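Local coordinates for protein 3-phosphoshikimate 1-carboxyvinyltransferase (PDB 7M0O) that probably transfers the enolpyruvyl group of phosphoenolpyruvate to the 5-hydroxyl of shikimate-3-phosphate, releasing phosphate in the sixth step of chorismate biosynthesis, at residues Thr225-Phe230 with Met297-Ala302; Val260-Arg263 with Glu267-Val270. One frame throughout, in Å; residues are numbered along the deposited sequence.

Interaction 1 (Thr225-Phe230 with Met297-Ala302)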
loop_
_atom_site.group_PDB
_atom_site.type_symbol
_atom_site.label_atom_id
_atom_site.label_comp_id
_atom_site.label_asym_id
_atom_site.label_seq_id
_atom_site.Cartn_x
_atom_site.Cartn_y
_atom_site.Cartn_z
ATOM N N THR A 225 -2.989 -6.216 5.822
ATOM C CA THR A 225 -3.612 -6.089 7.135
ATOM C C THR A 225 -4.781 -7.055 7.285
ATOM O O THR A 225 -4.977 -7.645 8.354
ATOM C CB THR A 225 -4.077 -4.645 7.324
ATOM O OG1 THR A 225 -2.926 -3.803 7.398
ATOM C CG2 THR A 225 -4.921 -4.487 8.593
ATOM N N ALA A 226 -5.548 -7.262 6.209
ATOM C CA ALA A 226 -6.695 -8.154 6.282
ATOM C C ALA A 226 -6.291 -9.603 6.510
ATOM O O ALA A 226 -7.098 -10.369 7.049
ATOM C CB ALA A 226 -7.541 -8.063 5.006
ATOM N N SER A 227 -5.062 -9.985 6.149
ATOM C CA SER A 227 -4.685 -11.392 6.220
ATOM C C SER A 227 -4.753 -11.908 7.645
ATOM O O SER A 227 -5.126 -13.066 7.858
ATOM C CB SER A 227 -3.270 -11.614 5.645
ATOM O OG SER A 227 -2.223 -11.179 6.502
ATOM N N TYR A 228 -4.441 -11.057 8.635
ATOM C CA TYR A 228 -4.455 -11.509 10.021
ATOM C C TYR A 228 -5.869 -11.780 10.496
ATOM O O TYR A 228 -6.092 -12.715 11.271
ATOM C CB TYR A 228 -3.778 -10.471 10.936
ATOM C CG TYR A 228 -2.458 -10.054 10.362
ATOM C CD1 TYR A 228 -1.372 -10.925 10.386
ATOM C CD2 TYR A 228 -2.312 -8.820 9.738
ATOM C CE1 TYR A 228 -0.166 -10.565 9.820
ATOM C CE2 TYR A 228 -1.100 -8.453 9.166
ATOM C CZ TYR A 228 -0.047 -9.333 9.207
ATOM O OH TYR A 228 1.140 -8.972 8.623
ATOM N N PHE A 229 -6.840 -11.008 10.005
ATOM C CA PHE A 229 -8.213 -11.193 10.446
ATOM C C PHE A 229 -8.843 -12.387 9.727
ATOM O O PHE A 229 -9.536 -13.195 10.354
ATOM C CB PHE A 229 -8.986 -9.875 10.253
ATOM C CG PHE A 229 -8.456 -8.743 11.117
ATOM C CD1 PHE A 229 -9.078 -8.404 12.308
ATOM C CD2 PHE A 229 -7.287 -8.080 10.777
ATOM C CE1 PHE A 229 -8.564 -7.393 13.126
ATOM C CE2 PHE A 229 -6.757 -7.097 11.592
ATOM C CZ PHE A 229 -7.405 -6.746 12.775
ATOM N N PHE A 230 -8.516 -12.565 8.442
ATOM C CA PHE A 230 -8.916 -13.765 7.713
ATOM C C PHE A 230 -8.339 -15.030 8.365
ATOM O O PHE A 230 -9.034 -16.044 8.490
ATOM C CB PHE A 230 -8.457 -13.675 6.254
ATOM C CG PHE A 230 -9.238 -12.704 5.382
ATOM C CD1 PHE A 230 -10.610 -12.538 5.505
ATOM C CD2 PHE A 230 -8.582 -11.999 4.397
ATOM C CE1 PHE A 230 -11.300 -11.652 4.655
ATOM C CE2 PHE A 230 -9.260 -11.125 3.541
ATOM C CZ PHE A 230 -10.615 -10.958 3.674
ATOM N N MET A 297 3.494 -14.556 4.187
ATOM C CA MET A 297 4.178 -15.747 4.681
ATOM C C MET A 297 4.155 -15.843 6.203
ATOM O O MET A 297 3.860 -16.938 6.716
ATOM C CB MET A 297 5.620 -15.797 4.146
ATOM C CG MET A 297 6.442 -16.963 4.728
ATOM S SD MET A 297 7.141 -16.695 6.372
ATOM C CE MET A 297 8.335 -15.386 6.041
ATOM N N PRO A 298 4.416 -14.777 6.977
ATOM C CA PRO A 298 4.349 -14.927 8.441
ATOM C C PRO A 298 2.948 -15.220 8.929
ATOM O O PRO A 298 2.796 -15.921 9.936
ATOM C CB PRO A 298 4.880 -13.582 8.975
ATOM C CG PRO A 298 5.780 -13.061 7.817
ATOM C CD PRO A 298 5.038 -13.498 6.576
ATOM N N THR A 299 1.922 -14.714 8.238
ATOM C CA THR A 299 0.552 -14.993 8.650
ATOM C C THR A 299 0.273 -16.488 8.620
ATOM O O THR A 299 -0.383 -17.029 9.522
ATOM C CB THR A 299 -0.429 -14.235 7.748
ATOM O OG1 THR A 299 0.021 -12.885 7.587
ATOM C CG2 THR A 299 -1.820 -14.228 8.378
ATOM N N LEU A 300 0.760 -17.178 7.575
ATOM C CA LEU A 300 0.603 -18.628 7.509
ATOM C C LEU A 300 1.493 -19.334 8.530
ATOM O O LEU A 300 1.067 -20.305 9.163
ATOM C CB LEU A 300 0.920 -19.132 6.101
ATOM C CG LEU A 300 0.818 -20.664 5.957
ATOM C CD1 LEU A 300 -0.563 -21.151 6.371
ATOM C CD2 LEU A 300 1.142 -21.157 4.537
ATOM N N ALA A 301 2.737 -18.890 8.676
ATOM C CA ALA A 301 3.629 -19.535 9.635
ATOM C C ALA A 301 3.032 -19.545 11.039
ATOM O O ALA A 301 3.223 -20.507 11.792
ATOM C CB ALA A 301 4.984 -18.826 9.634
ATOM N N ALA A 302 2.278 -18.510 11.392
ATOM C CA ALA A 302 1.785 -18.379 12.757
ATOM C C ALA A 302 0.549 -19.232 13.052
ATOM O O ALA A 302 0.270 -19.477 14.231
ATOM C CB ALA A 302 1.504 -16.904 13.064
HETATM O O HOH W 1 2.296 -11.275 7.674
#
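Ser227 and Thr299 meet through their hydroxyls, with OG of Ser227 3.0 Å from OG1 of Thr299, in a possible hydrogen bond within a buried contact between two helices. Ser227 OG also bonds to the backbone oxygen of Ser224, one turn earlier. A chi1 of 75° holds that hydroxyl between the backbone N and the carbonyl carbon of its own residue, and there it also lies over the centre of one face of the Tyr228 ring. The tight part of the contact is where Thr299 points into the other helix: its OG1 approaches Tyr228 CE1 obliquely at 3.2 Å, and its CG2 rests 3.5 Å from the backbone O of Ser227. Beyond the ring the fit is looser and water completes it. One water is 2.7 Å from Tyr228 OH and 2.8 Å from Thr299 OG1, spanning hydroxyls that are 4.2 Å apart. The phenol is also hydrogen-bonded to NH1 of Arg367, a predicted phosphoenolpyruvate-binding residue, consistent with a second-shell place beside the predicted active site. A phenylalanine at Tyr228 would probably leave both Arg367 and the bridging water without their phenolic partner. Around the pair, Met370 and Ser371 of helix 366-375 pack against Tyr228, and Ser371 also touches Pro298 and Thr299, while Phe257 of helix 257-263 touches both Ser227 and Thr299, so helices 223-235 and 297-303 share these two neighbours.

Interaction 2 (Val260-Arg263 with Glu267-Val270)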
loop_
_atom_site.group_PDB
_atom_site.type_symbol
_atom_site.label_atom_id
_atom_site.label_comp_id
_atom_site.label_asym_id
_atom_site.label_seq_id
_atom_site.Cartn_x
_atom_site.Cartn_y
_atom_site.Cartn_z
ATOM N N VAL A 260 -5.086 -19.742 -0.116
ATOM C CA VAL A 260 -4.342 -20.674 0.735
ATOM C C VAL A 260 -5.224 -21.171 1.875
ATOM O O VAL A 260 -5.258 -22.367 2.183
ATOM C CB VAL A 260 -3.062 -20.008 1.271
ATOM C CG1 VAL A 260 -2.294 -20.985 2.162
ATOM C CG2 VAL A 260 -2.164 -19.531 0.111
ATOM N N LEU A 261 -5.933 -20.258 2.539
ATOM C CA LEU A 261 -6.835 -20.676 3.611
ATOM C C LEU A 261 -7.892 -21.661 3.109
ATOM O O LEU A 261 -8.213 -22.641 3.796
ATOM C CB LEU A 261 -7.506 -19.457 4.246
ATOM C CG LEU A 261 -6.554 -18.459 4.912
ATOM C CD1 LEU A 261 -7.349 -17.288 5.472
ATOM C CD2 LEU A 261 -5.682 -19.122 5.999
ATOM N N ARG A 262 -8.420 -21.440 1.902
ATOM C CA ARG A 262 -9.388 -22.377 1.339
ATOM C C ARG A 262 -8.768 -23.761 1.129
ATOM O O ARG A 262 -9.400 -24.784 1.422
ATOM C CB ARG A 262 -9.950 -21.824 0.027
ATOM C CG ARG A 262 -11.141 -22.642 -0.487
ATOM C CD ARG A 262 -11.516 -22.292 -1.920
ATOM N NE ARG A 262 -12.170 -20.988 -2.017
ATOM C CZ ARG A 262 -11.607 -19.929 -2.596
ATOM N NH1 ARG A 262 -10.391 -20.028 -3.111
ATOM N NH2 ARG A 262 -12.246 -18.771 -2.655
ATOM N N ARG A 263 -7.524 -23.812 0.633
ATOM C CA ARG A 263 -6.813 -25.085 0.475
ATOM C C ARG A 263 -6.602 -25.807 1.806
ATOM O O ARG A 263 -6.459 -27.041 1.835
ATOM C CB ARG A 263 -5.450 -24.851 -0.187
ATOM C CG ARG A 263 -5.451 -24.494 -1.666
ATOM C CD ARG A 263 -4.017 -24.531 -2.209
ATOM N NE ARG A 263 -3.481 -25.884 -2.104
ATOM C CZ ARG A 263 -2.213 -26.194 -1.839
ATOM N NH1 ARG A 263 -1.285 -25.249 -1.674
ATOM N NH2 ARG A 263 -1.871 -27.467 -1.766
ATOM N N GLU A 267 -13.844 -22.154 4.729
ATOM C CA GLU A 267 -14.862 -21.757 3.757
ATOM C C GLU A 267 -14.566 -20.319 3.337
ATOM O O GLU A 267 -14.635 -19.398 4.159
ATOM C CB GLU A 267 -16.267 -21.884 4.352
ATOM C CG GLU A 267 -16.823 -23.302 4.331
ATOM C CD GLU A 267 -18.091 -23.464 5.165
ATOM O OE1 GLU A 267 -18.630 -22.453 5.664
ATOM O OE2 GLU A 267 -18.544 -24.618 5.329
ATOM N N VAL A 268 -14.178 -20.133 2.077
ATOM C CA VAL A 268 -13.762 -18.831 1.577
ATOM C C VAL A 268 -14.671 -18.431 0.431
ATOM O O VAL A 268 -14.742 -19.135 -0.585
ATOM C CB VAL A 268 -12.304 -18.838 1.108
ATOM C CG1 VAL A 268 -11.940 -17.476 0.500
ATOM C CG2 VAL A 268 -11.401 -19.186 2.276
ATOM N N SER A 269 -15.326 -17.278 0.570
ATOM C CA SER A 269 -16.200 -16.747 -0.473
ATOM C C SER A 269 -15.684 -15.371 -0.873
ATOM O O SER A 269 -15.747 -14.420 -0.086
ATOM C CB SER A 269 -17.656 -16.676 -0.011
ATOM O OG SER A 269 -18.502 -16.289 -1.088
ATOM N N VAL A 270 -15.165 -15.268 -2.093
ATOM C CA VAL A 270 -14.708 -13.998 -2.640
ATOM C C VAL A 270 -15.838 -13.480 -3.525
ATOM O O VAL A 270 -16.056 -13.977 -4.634
ATOM C CB VAL A 270 -13.394 -14.146 -3.412
ATOM C CG1 VAL A 270 -12.982 -12.795 -3.987
ATOM C CG2 VAL A 270 -12.312 -14.685 -2.493
#
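Val268 and Arg262 carry this contact, an example of how a long polar side chain can serve an apolar surface with its root and a strand backbone with its tip. It packs the C-terminal end of helix 257-263 on the strand that follows, within the helix-and-sheet architecture of the EPSP synthase fold and away from the predicted substrate sites. Strand 267-270 is one of the two outer strands of a three-stranded antiparallel sheet, next to strand 274-278. Glu267, whose side chain points away from the helix, pairs through its backbone with Arg278. Val268 follows and points toward the helix. Its CG2 is 3.8 Å from Arg262 CB and just reaches Leu261, whose CB is 4.4 Å away. Its other branch, CG1, lies over one face of the guanidinium, 3.4 Å from NH2; the two side chains cross at about a right angle. The arginine leaves the helix with CG anti to its backbone nitrogen (chi1 -170°) and then bends at chi3 (-73°), which brings the guanidinium across Val268. The backbone oxygen of the same valine takes a hydrogen bond from Arg262 NH2 at 3.3 Å and a weak one from NE at 3.5 Å. For NH2 the oxygen lies near the guanidinium plane, yet the donor stands well above the carbonyl plane, 63° out of it. Ser269 next turns its side chain away from the helix, while its backbone pairs with Thr276. Val270 then brings CG2 to the guanidinium edge, 4.1 Å from NH2. Through NH1, Arg262 also forms a salt bridge with Asp259, one turn earlier on the helix. The chemistry thus implies that a charged side chain, its charge probably offset by Asp259, supplies N-H donors to a strand carbonyl, while its CB packs against Val268 CG2 at a partly buried surface.

Along the chain the order is 225-230, 260-263, 267-270, 297-302, so interaction 2 is formed wholly by residues lying between the two halves of interaction 1. The centres are about 13 Å apart, and helix 257-263 joins them: Leu261 CD1 packs 3.7 Å from the backbone O of Phe230, and Val260 CG1 lies 4.2 Å from Leu300 CD2. Helices 223-235, 257-263 and 297-303 therefore form one packed group, which strand 267-270 flanks at its sheet's edge. Interaction 1 is buried and close to residues predicted to serve the active site, whereas interaction 2 lies away from those sites and is partly exposed, so the group spans from beside the predicted active site to the protein's surface.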